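Local coordinates for protein phenylalanine hydroxylase (Colwellia psychrerythraea, PDB 2V27) that probably hydroxylates L-phenylalanine to L-tyrosine with molecular oxygen and tetrahydrobiopterin at a non-haem iron, the first step of phenylalanine degradation, at residues E30-Q35 with D119-I124; F136-E141 with E235-E240; R155-R160 with Q250-G255. All blocks are in the same frame, centred on the assembly; numbering follows the deposited sequence.

The three contacts join helices of a chain about half helical, and they differ in how near the iron they lie. Interaction 1 comes first along the chain and closes before the others open; it packs helix 22-38 against helix 120-131, which carries the iron ligands H122 and H127. Interactions 2 and 3 alternate along the sequence: helices 134-147 and 152-167, neighbours in the chain, each meet one of the consecutive helices 233-237 and 241-254. Their centres are about 18 Å apart, whereas interaction 1 lies about 26 and 32 Å from them, centre to centre, across the middle of the chain. Far from the iron, interaction 3 joins the helix of ligand E167 to a late one.

Interaction 1 of 3, residues E30-Q35 with D119-I124; sequences ELFTRQ and DIFHEI. With FE (Fe (III) ion), chain E.
The aromatic ring of F121 lies against L31, with the CB of L31 over the ring centre. That carbon stands 3.6 Å from the centroid of the F121 ring, 6° off the normal, a well-centred CH-pi contact. Further along the same leucine, CD1 reaches CG of F121 at 3.7 Å, while the backbone atom L31 O approaches CZ of F121 at 3.5 Å. F32 adds its CB, 4.2 Å from CE1 of F121, and the CB of Q35 comes to the ring edge. A flat ring suits this place because it can lie along a helix surface; the branched leucine covers much of one face. With chi1 at -177°, CG of F121 stands anti to the backbone N, and the ring projects from its own helix toward 30-35. A serine in place of F121 would probably leave L31 facing a gap and deprive helix 22-38 of its main apolar hold on 119-124. The axes of segments 30-35 and 120-124 cross at -44°, 11.2 Å apart at closest approach.

The backbone supporting F121 is fixed at its start by D119, the N-cap, whose OD2 accepts from H122 N at 3.0 Å in an almost straight bond. R107 forms a salt bridge with OD1 of the same carboxylate. One residue beyond F121, H122 turns to another side of the helix and binds the iron through NE2 at 2.0 Å; H127, E167 and waters complete the site, and S186 hydrogen-bonds to ND1. OE1 of E123 is hydrogen-bonded to an iron-bound water. F121 also stacks with F125 and meets W28 edge-to-face, while I120 packs on strand 99-103, I124 on helix 64-75 and Q35 on helix 188-196.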
loop_
_atom_site.group_PDB
_atom_site.type_symbol
_atom_site.label_atom_id
_atom_site.label_comp_id
_atom_site.label_asym_id
_atom_site.label_seq_id
_atom_site.Cartn_x
_atom_site.Cartn_y
_atom_site.Cartn_z
ATOM N N GLU B 30 22.022 -15.627 -1.040
ATOM C CA GLU B 30 21.254 -15.171 0.127
ATOM C C GLU B 30 19.763 -15.221 -0.162
ATOM O O GLU B 30 18.979 -15.754 0.652
ATOM C CB GLU B 30 21.694 -13.775 0.564
ATOM C CG GLU B 30 23.018 -13.824 1.319
ATOM C CD GLU B 30 23.457 -12.484 1.867
ATOM O OE1 GLU B 30 22.575 -11.634 2.195
ATOM O OE2 GLU B 30 24.695 -12.287 1.972
ATOM N N LEU B 31 19.375 -14.730 -1.342
ATOM C CA LEU B 31 17.966 -14.820 -1.804
ATOM C C LEU B 31 17.443 -16.254 -1.902
ATOM O O LEU B 31 16.328 -16.577 -1.428
ATOM C CB LEU B 31 17.793 -14.152 -3.146
ATOM C CG LEU B 31 18.028 -12.656 -3.196
ATOM C CD1 LEU B 31 18.009 -12.080 -4.618
ATOM C CD2 LEU B 31 17.049 -11.890 -2.286
ATOM N N PHE B 32 18.266 -17.158 -2.430
ATOM C CA PHE B 32 17.894 -18.556 -2.635
ATOM C C PHE B 32 17.769 -19.238 -1.286
ATOM O O PHE B 32 16.746 -19.888 -0.982
ATOM C CB PHE B 32 18.993 -19.248 -3.473
ATOM C CG PHE B 32 18.551 -20.520 -4.123
ATOM C CD1 PHE B 32 18.179 -20.508 -5.460
ATOM C CD2 PHE B 32 18.495 -21.735 -3.429
ATOM C CE1 PHE B 32 17.787 -21.638 -6.107
ATOM C CE2 PHE B 32 18.066 -22.902 -4.075
ATOM C CZ PHE B 32 17.719 -22.840 -5.443
ATOM N N THR B 33 18.806 -19.122 -0.459
ATOM C CA THR B 33 18.780 -19.836 0.827
ATOM C C THR B 33 17.596 -19.408 1.702
ATOM O O THR B 33 16.937 -20.261 2.306
ATOM C CB THR B 33 20.094 -19.667 1.645
ATOM O OG1 THR B 33 20.498 -18.291 1.650
ATOM C CG2 THR B 33 21.172 -20.524 1.084
ATOM N N ARG B 34 17.349 -18.095 1.774
ATOM C CA ARG B 34 16.222 -17.573 2.562
ATOM C C ARG B 34 14.877 -18.058 1.998
ATOM O O ARG B 34 13.979 -18.386 2.757
ATOM C CB ARG B 34 16.253 -16.060 2.741
ATOM C CG ARG B 34 15.735 -15.270 1.590
ATOM C CD ARG B 34 15.946 -13.779 1.823
ATOM N NE ARG B 34 15.233 -13.032 0.806
ATOM C CZ ARG B 34 15.140 -11.721 0.742
ATOM N NH1 ARG B 34 15.758 -10.940 1.652
ATOM N NH2 ARG B 34 14.423 -11.194 -0.246
ATOM N N GLN B 35 14.748 -18.126 0.679
ATOM C CA GLN B 35 13.462 -18.492 0.098
ATOM C C GLN B 35 13.194 -19.968 0.180
ATOM O O GLN B 35 12.060 -20.370 0.412
ATOM C CB GLN B 35 13.345 -18.008 -1.352
ATOM C CG GLN B 35 11.874 -17.903 -1.800
ATOM C CD GLN B 35 11.066 -16.807 -1.066
ATOM O OE1 GLN B 35 9.808 -16.933 -0.853
ATOM N NE2 GLN B 35 11.747 -15.745 -0.688
ATOM N N ASP B 119 13.547 -8.922 -11.222
ATOM C CA ASP B 119 14.952 -9.207 -11.501
ATOM C C ASP B 119 15.156 -10.682 -11.839
ATOM O O ASP B 119 14.202 -11.475 -11.891
ATOM C CB ASP B 119 15.903 -8.686 -10.386
ATOM C CG ASP B 119 15.900 -9.543 -9.142
ATOM O OD1 ASP B 119 16.808 -9.298 -8.295
ATOM O OD2 ASP B 119 15.075 -10.508 -9.013
ATOM N N ILE B 120 16.415 -11.081 -12.048
ATOM C CA ILE B 120 16.695 -12.429 -12.505
ATOM C C ILE B 120 16.298 -13.466 -11.450
ATOM O O ILE B 120 15.883 -14.586 -11.804
ATOM C CB ILE B 120 18.163 -12.564 -12.964
ATOM C CG1 ILE B 120 18.351 -13.870 -13.717
ATOM C CG2 ILE B 120 19.166 -12.493 -11.819
ATOM C CD1 ILE B 120 19.711 -13.869 -14.551
ATOM N N PHE B 121 16.415 -13.097 -10.156
ATOM C CA PHE B 121 15.950 -14.005 -9.114
ATOM C C PHE B 121 14.409 -14.206 -9.146
ATOM O O PHE B 121 13.925 -15.353 -9.084
ATOM C CB PHE B 121 16.434 -13.555 -7.722
ATOM C CG PHE B 121 16.013 -14.518 -6.646
ATOM C CD1 PHE B 121 16.728 -15.703 -6.461
ATOM C CD2 PHE B 121 14.841 -14.307 -5.868
ATOM C CE1 PHE B 121 16.316 -16.673 -5.482
ATOM C CE2 PHE B 121 14.425 -15.253 -4.902
ATOM C CZ PHE B 121 15.140 -16.428 -4.696
ATOM N N HIS B 122 13.664 -13.117 -9.197
ATOM C CA HIS B 122 12.202 -13.240 -9.347
ATOM C C HIS B 122 11.828 -14.188 -10.505
ATOM O O HIS B 122 11.024 -15.096 -10.358
ATOM C CB HIS B 122 11.541 -11.883 -9.538
ATOM C CG HIS B 122 10.103 -12.003 -9.942
ATOM N ND1 HIS B 122 9.162 -12.583 -9.106
ATOM C CD2 HIS B 122 9.468 -11.748 -11.108
ATOM C CE1 HIS B 122 7.985 -12.584 -9.719
ATOM N NE2 HIS B 122 8.143 -12.084 -10.939
ATOM N N GLU B 123 12.443 -14.004 -11.674
ATOM C CA GLU B 123 12.009 -14.776 -12.848
ATOM C C GLU B 123 12.462 -16.217 -12.749
ATOM O O GLU B 123 11.637 -17.103 -13.015
ATOM C CB GLU B 123 12.561 -14.162 -14.170
ATOM C CG GLU B 123 12.305 -12.654 -14.355
ATOM C CD GLU B 123 10.855 -12.285 -14.578
ATOM O OE1 GLU B 123 9.933 -13.135 -14.370
ATOM O OE2 GLU B 123 10.631 -11.107 -14.979
ATOM N N ILE B 124 13.744 -16.454 -12.414
ATOM C CA ILE B 124 14.233 -17.828 -12.447
ATOM C C ILE B 124 13.730 -18.634 -11.233
ATOM O O ILE B 124 13.284 -19.766 -11.395
ATOM C CB ILE B 124 15.793 -17.873 -12.611
ATOM C CG1 ILE B 124 16.176 -17.319 -13.997
ATOM C CG2 ILE B 124 16.332 -19.288 -12.442
ATOM C CD1 ILE B 124 17.670 -17.429 -14.304
HETATM FE FE FE E . 6.595 -12.226 -12.240
HETATM O O HOH W 1 7.590 -11.931 -14.059
HETATM O O HOH W 2 6.596 -9.974 -12.373
#

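Interaction 2 of 3, residues F136-E141 with E235-E240; sequences FANYTE and EIRKFE
Helix 134-147 packs against the short helix 233-237 in the helical catalytic domain of this aromatic amino acid hydroxylase, and their contact is made by Y139 with I236 and by N138 with R237. The backbones come very close: the CA atoms of Y139 and R237 are 4.8 Å apart. I236 brings its CG2 methyl to the edge of the Y139 ring, in the ring plane and 3.6 Å from CE1; the isoleucine CB follows at 3.7 Å from the same CE1. These two side chains run alongside each other in the same direction. The branch at CB suits I236 here, since it sets a methyl against the tyrosine rim while its end leads away from Y139; I236 also touches I244 of helix 241-254.

Such helix-to-helix packing places Y139 between 233-237 and helix 152-167, where L161 and I166 also touch it. The ring is flanked by apolar side chains, while its OH hydrogen-bonds to T165, two residues before the iron ligand E167.

R237 lays its aliphatic part across N138. Its CD comes within 3.4 Å of CB of N138, and its CG lies 3.6 Å from N138 O. Arginine suits this partly exposed place, as its long methylene chain can lie on the small asparagine CB and carry the charge beyond. Bends at chi2 and chi3 (-148° and 97°) fold the chain over the asparagine, and a long, weak ion pair links NH1 to D234. Within segment 136-141, T140 OG1 donates to F136 O at 2.8 Å from above the carbonyl plane, while T140 N reaches that oxygen from the opposite face.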
loop_
_atom_site.group_PDB
_atom_site.type_symbol
_atom_site.label_atom_id
_atom_site.label_comp_id
_atom_site.label_asym_id
_atom_site.label_seq_id
_atom_site.Cartn_x
_atom_site.Cartn_y
_atom_site.Cartn_z
ATOM N N PHE B 136 1.075 -25.419 -16.575
ATOM C CA PHE B 136 1.416 -24.010 -16.319
ATOM C C PHE B 136 2.039 -23.400 -17.598
ATOM O O PHE B 136 1.709 -22.286 -18.008
ATOM C CB PHE B 136 2.367 -23.940 -15.130
ATOM C CG PHE B 136 2.798 -22.508 -14.746
ATOM C CD1 PHE B 136 2.137 -21.826 -13.719
ATOM C CD2 PHE B 136 3.851 -21.833 -15.441
ATOM C CE1 PHE B 136 2.567 -20.519 -13.328
ATOM C CE2 PHE B 136 4.281 -20.564 -15.043
ATOM C CZ PHE B 136 3.618 -19.891 -14.006
ATOM N N ALA B 137 2.995 -24.118 -18.211
ATOM C CA ALA B 137 3.622 -23.682 -19.481
ATOM C C ALA B 137 2.591 -23.454 -20.607
ATOM O O ALA B 137 2.614 -22.418 -21.296
ATOM C CB ALA B 137 4.712 -24.710 -19.919
ATOM N N ASN B 138 1.688 -24.415 -20.792
ATOM C CA ASN B 138 0.704 -24.297 -21.888
ATOM C C ASN B 138 -0.218 -23.112 -21.623
ATOM O O ASN B 138 -0.612 -22.421 -22.547
ATOM C CB ASN B 138 -0.101 -25.574 -22.124
ATOM C CG ASN B 138 0.744 -26.726 -22.624
ATOM O OD1 ASN B 138 1.841 -26.540 -23.186
ATOM N ND2 ASN B 138 0.247 -27.931 -22.379
ATOM N N TYR B 139 -0.589 -22.878 -20.373
ATOM C CA TYR B 139 -1.437 -21.737 -20.021
ATOM C C TYR B 139 -0.695 -20.419 -20.339
ATOM O O TYR B 139 -1.289 -19.490 -20.907
ATOM C CB TYR B 139 -1.851 -21.847 -18.542
ATOM C CG TYR B 139 -2.465 -20.577 -17.990
ATOM C CD1 TYR B 139 -3.795 -20.258 -18.278
ATOM C CD2 TYR B 139 -1.709 -19.700 -17.200
ATOM C CE1 TYR B 139 -4.377 -19.110 -17.805
ATOM C CE2 TYR B 139 -2.268 -18.523 -16.710
ATOM C CZ TYR B 139 -3.582 -18.214 -17.021
ATOM O OH TYR B 139 -4.140 -17.067 -16.442
ATOM N N THR B 140 0.587 -20.344 -20.001
ATOM C CA THR B 140 1.371 -19.165 -20.271
ATOM C C THR B 140 1.475 -18.891 -21.773
ATOM O O THR B 140 1.389 -17.729 -22.231
ATOM C CB THR B 140 2.736 -19.276 -19.573
ATOM O OG1 THR B 140 2.541 -19.571 -18.178
ATOM C CG2 THR B 140 3.555 -18.018 -19.705
ATOM N N GLU B 141 1.711 -19.941 -22.544
ATOM C CA GLU B 141 1.699 -19.774 -24.000
ATOM C C GLU B 141 0.320 -19.257 -24.506
ATOM O O GLU B 141 0.277 -18.351 -25.362
ATOM C CB GLU B 141 2.031 -21.123 -24.644
ATOM C CG GLU B 141 2.057 -21.085 -26.192
ATOM C CD GLU B 141 2.209 -22.466 -26.797
ATOM O OE1 GLU B 141 2.350 -23.448 -26.058
ATOM O OE2 GLU B 141 2.241 -22.555 -28.053
ATOM N N GLU B 235 -8.457 -25.398 -17.969
ATOM C CA GLU B 235 -9.771 -24.818 -18.372
ATOM C C GLU B 235 -9.674 -23.465 -19.089
ATOM O O GLU B 235 -10.374 -23.203 -20.095
ATOM C CB GLU B 235 -10.748 -24.720 -17.191
ATOM C CG GLU B 235 -12.141 -24.198 -17.605
ATOM C CD GLU B 235 -13.007 -23.730 -16.425
ATOM O OE1 GLU B 235 -12.602 -23.965 -15.266
ATOM O OE2 GLU B 235 -14.087 -23.112 -16.660
ATOM N N ILE B 236 -8.794 -22.597 -18.597
ATOM C CA ILE B 236 -8.579 -21.297 -19.245
ATOM C C ILE B 236 -7.755 -21.441 -20.547
ATOM O O ILE B 236 -8.011 -20.795 -21.559
ATOM C CB ILE B 236 -7.861 -20.295 -18.268
ATOM C CG1 ILE B 236 -8.485 -20.293 -16.852
ATOM C CG2 ILE B 236 -7.846 -18.892 -18.847
ATOM C CD1 ILE B 236 -10.038 -20.353 -16.778
ATOM N N ARG B 237 -6.760 -22.305 -20.511
ATOM C CA ARG B 237 -5.896 -22.514 -21.666
ATOM C C ARG B 237 -6.732 -22.999 -22.842
ATOM O O ARG B 237 -6.444 -22.645 -23.989
ATOM C CB ARG B 237 -4.793 -23.517 -21.325
ATOM C CG ARG B 237 -3.907 -23.970 -22.500
ATOM C CD ARG B 237 -3.500 -25.395 -22.216
ATOM N NE ARG B 237 -4.324 -26.371 -22.892
ATOM C CZ ARG B 237 -4.502 -27.637 -22.513
ATOM N NH1 ARG B 237 -3.947 -28.134 -21.412
ATOM N NH2 ARG B 237 -5.286 -28.412 -23.242
ATOM N N LYS B 238 -7.771 -23.780 -22.554
ATOM C CA LYS B 238 -8.555 -24.387 -23.624
ATOM C C LYS B 238 -9.485 -23.427 -24.360
ATOM O O LYS B 238 -9.947 -23.762 -25.470
ATOM C CB LYS B 238 -9.283 -25.629 -23.119
ATOM C CG LYS B 238 -8.326 -26.819 -22.949
ATOM C CD LYS B 238 -9.075 -28.039 -22.413
ATOM C CE LYS B 238 -8.157 -29.123 -21.866
ATOM N NZ LYS B 238 -8.890 -29.886 -20.824
ATOM N N PHE B 239 -9.782 -22.259 -23.773
ATOM C CA PHE B 239 -10.677 -21.296 -24.427
ATOM C C PHE B 239 -10.058 -20.827 -25.731
ATOM O O PHE B 239 -8.833 -20.745 -25.861
ATOM C CB PHE B 239 -10.934 -20.063 -23.561
ATOM C CG PHE B 239 -11.853 -20.300 -22.381
ATOM C CD1 PHE B 239 -11.541 -19.768 -21.128
ATOM C CD2 PHE B 239 -13.048 -21.004 -22.525
ATOM C CE1 PHE B 239 -12.372 -19.958 -20.032
ATOM C CE2 PHE B 239 -13.896 -21.192 -21.421
ATOM C CZ PHE B 239 -13.550 -20.660 -20.171
ATOM N N GLU B 240 -10.897 -20.548 -26.721
ATOM C CA GLU B 240 -10.416 -19.795 -27.865
ATOM C C GLU B 240 -10.246 -18.325 -27.436
ATOM O O GLU B 240 -10.870 -17.870 -26.452
ATOM C CB GLU B 240 -11.394 -19.904 -29.048
ATOM C CG GLU B 240 -11.814 -21.353 -29.438
ATOM C CD GLU B 240 -10.631 -22.276 -29.669
ATOM O OE1 GLU B 240 -9.778 -21.936 -30.522
#

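Interaction 3 of 3, residues R155-R160 with Q250-G255; sequences RVFLAR and QAEALG
F157 anchors this helix-to-helix contact, in which helix 152-167 packs against the last turns of helix 241-254 in the helix-rich fold, away from the iron site. Its ring spans the 9.0 Å between its own CA and that of A251. The far end of the ring does the touching: CE1 meets CB of A251 at 3.8 Å, and CZ meets CG of E252 at 3.5 Å. A long, flat aromatic side chain suits this separation, since a short one would not span it. Alanine suits the other side, because its single methyl lets L208 and L211 of helix 207-211 pack against it too.

E252 joins chiefly through its CG methylene. Its CG is anti to the carbonyl carbon (chi1 -82°), and the chain then extends past the ring end, so that methylene and phenyl meet while the carboxylate belongs to an exposed residue. V248, one turn earlier on helix 241-254, also touches F157. Within 155-160, R160 NH1 sits 3.3 Å above the F157 ring plane, toward its rim, and hydrogen-bonds to L211 O. The carboxylate plane of E252 is turned 72° from the ring, with OE1 of E252 3.9 Å from CE2 of F157.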
loop_
_atom_site.group_PDB
_atom_site.type_symbol
_atom_site.label_atom_id
_atom_site.label_comp_id
_atom_site.label_asym_id
_atom_site.label_seq_id
_atom_site.Cartn_x
_atom_site.Cartn_y
_atom_site.Cartn_z
ATOM N N ARG B 155 -6.031 -5.651 -23.213
ATOM C CA ARG B 155 -4.722 -5.991 -22.606
ATOM C C ARG B 155 -4.737 -5.681 -21.083
ATOM O O ARG B 155 -4.107 -6.449 -20.319
ATOM C CB ARG B 155 -3.547 -5.353 -23.401
ATOM C CG ARG B 155 -3.330 -6.082 -24.765
ATOM C CD ARG B 155 -2.223 -5.474 -25.640
ATOM N NE ARG B 155 -1.825 -6.328 -26.774
ATOM C CZ ARG B 155 -0.966 -5.942 -27.725
ATOM N NH1 ARG B 155 -0.375 -4.726 -27.648
ATOM N NH2 ARG B 155 -0.665 -6.772 -28.724
ATOM N N VAL B 156 -5.455 -4.632 -20.639
ATOM C CA VAL B 156 -5.601 -4.284 -19.186
ATOM C C VAL B 156 -6.277 -5.476 -18.468
ATOM O O VAL B 156 -5.809 -5.922 -17.397
ATOM C CB VAL B 156 -6.395 -2.935 -18.921
ATOM C CG1 VAL B 156 -6.698 -2.710 -17.426
ATOM C CG2 VAL B 156 -5.638 -1.716 -19.499
ATOM N N PHE B 157 -7.318 -6.032 -19.082
ATOM C CA PHE B 157 -8.027 -7.181 -18.507
ATOM C C PHE B 157 -7.152 -8.409 -18.495
ATOM O O PHE B 157 -7.180 -9.159 -17.538
ATOM C CB PHE B 157 -9.330 -7.441 -19.290
ATOM C CG PHE B 157 -10.459 -6.508 -18.892
ATOM C CD1 PHE B 157 -11.356 -6.902 -17.890
ATOM C CD2 PHE B 157 -10.592 -5.234 -19.475
ATOM C CE1 PHE B 157 -12.407 -6.029 -17.460
ATOM C CE2 PHE B 157 -11.618 -4.361 -19.054
ATOM C CZ PHE B 157 -12.526 -4.775 -18.068
ATOM N N LEU B 158 -6.378 -8.603 -19.569
ATOM C CA LEU B 158 -5.471 -9.735 -19.629
ATOM C C LEU B 158 -4.404 -9.608 -18.520
ATOM O O LEU B 158 -4.162 -10.565 -17.805
ATOM C CB LEU B 158 -4.819 -9.777 -21.044
ATOM C CG LEU B 158 -5.798 -10.159 -22.158
ATOM C CD1 LEU B 158 -5.061 -10.167 -23.531
ATOM C CD2 LEU B 158 -6.389 -11.514 -21.817
ATOM N N ALA B 159 -3.777 -8.446 -18.387
ATOM C CA ALA B 159 -2.800 -8.238 -17.297
ATOM C C ALA B 159 -3.370 -8.547 -15.881
ATOM O O ALA B 159 -2.639 -9.039 -15.021
ATOM C CB ALA B 159 -2.213 -6.799 -17.351
ATOM N N ARG B 160 -4.659 -8.287 -15.693
ATOM C CA ARG B 160 -5.352 -8.503 -14.435
ATOM C C ARG B 160 -5.457 -10.021 -14.211
ATOM O O ARG B 160 -5.163 -10.560 -13.107
ATOM C CB ARG B 160 -6.742 -7.809 -14.453
ATOM C CG ARG B 160 -7.615 -8.059 -13.244
ATOM C CD ARG B 160 -8.926 -7.248 -13.383
ATOM N NE ARG B 160 -8.694 -5.803 -13.347
ATOM C CZ ARG B 160 -9.129 -4.964 -14.272
ATOM N NH1 ARG B 160 -9.877 -5.411 -15.301
ATOM N NH2 ARG B 160 -8.801 -3.676 -14.164
ATOM N N GLN B 250 -18.220 -9.260 -21.168
ATOM C CA GLN B 250 -19.191 -9.488 -20.083
ATOM C C GLN B 250 -18.764 -8.718 -18.808
ATOM O O GLN B 250 -19.569 -8.089 -18.137
ATOM C CB GLN B 250 -19.262 -10.965 -19.791
ATOM C CG GLN B 250 -20.315 -11.254 -18.794
ATOM C CD GLN B 250 -20.356 -12.693 -18.422
ATOM O OE1 GLN B 250 -19.493 -13.500 -18.834
ATOM N NE2 GLN B 250 -21.399 -13.072 -17.712
ATOM N N ALA B 251 -17.483 -8.828 -18.459
ATOM C CA ALA B 251 -16.944 -8.022 -17.367
ATOM C C ALA B 251 -17.207 -6.515 -17.505
ATOM O O ALA B 251 -17.592 -5.883 -16.526
ATOM C CB ALA B 251 -15.442 -8.300 -17.252
ATOM N N GLU B 252 -16.984 -5.942 -18.700
ATOM C CA GLU B 252 -17.233 -4.582 -18.952
ATOM C C GLU B 252 -18.724 -4.220 -18.844
ATOM O O GLU B 252 -19.064 -3.188 -18.253
ATOM C CB GLU B 252 -16.661 -4.192 -20.301
ATOM C CG GLU B 252 -15.181 -3.906 -20.229
ATOM C CD GLU B 252 -14.604 -3.362 -21.520
ATOM O OE1 GLU B 252 -13.837 -2.353 -21.489
ATOM O OE2 GLU B 252 -14.935 -3.960 -22.561
ATOM N N ALA B 253 -19.599 -5.090 -19.359
ATOM C CA ALA B 253 -21.046 -4.868 -19.208
ATOM C C ALA B 253 -21.457 -4.777 -17.712
ATOM O O ALA B 253 -22.344 -4.010 -17.348
ATOM C CB ALA B 253 -21.811 -5.993 -19.876
ATOM N N LEU B 254 -20.840 -5.607 -16.861
ATOM C CA LEU B 254 -21.134 -5.591 -15.431
ATOM C C LEU B 254 -20.425 -4.486 -14.678
ATOM O O LEU B 254 -20.893 -4.058 -13.616
ATOM C CB LEU B 254 -20.734 -6.946 -14.838
ATOM C CG LEU B 254 -21.647 -8.116 -15.261
ATOM C CD1 LEU B 254 -20.977 -9.424 -14.946
ATOM C CD2 LEU B 254 -23.032 -8.031 -14.559
ATOM N N GLY B 255 -19.326 -4.019 -15.256
ATOM C CA GLY B 255 -18.415 -3.044 -14.628
ATOM C C GLY B 255 -17.509 -3.728 -13.597
ATOM O O GLY B 255 -17.756 -4.849 -13.152
#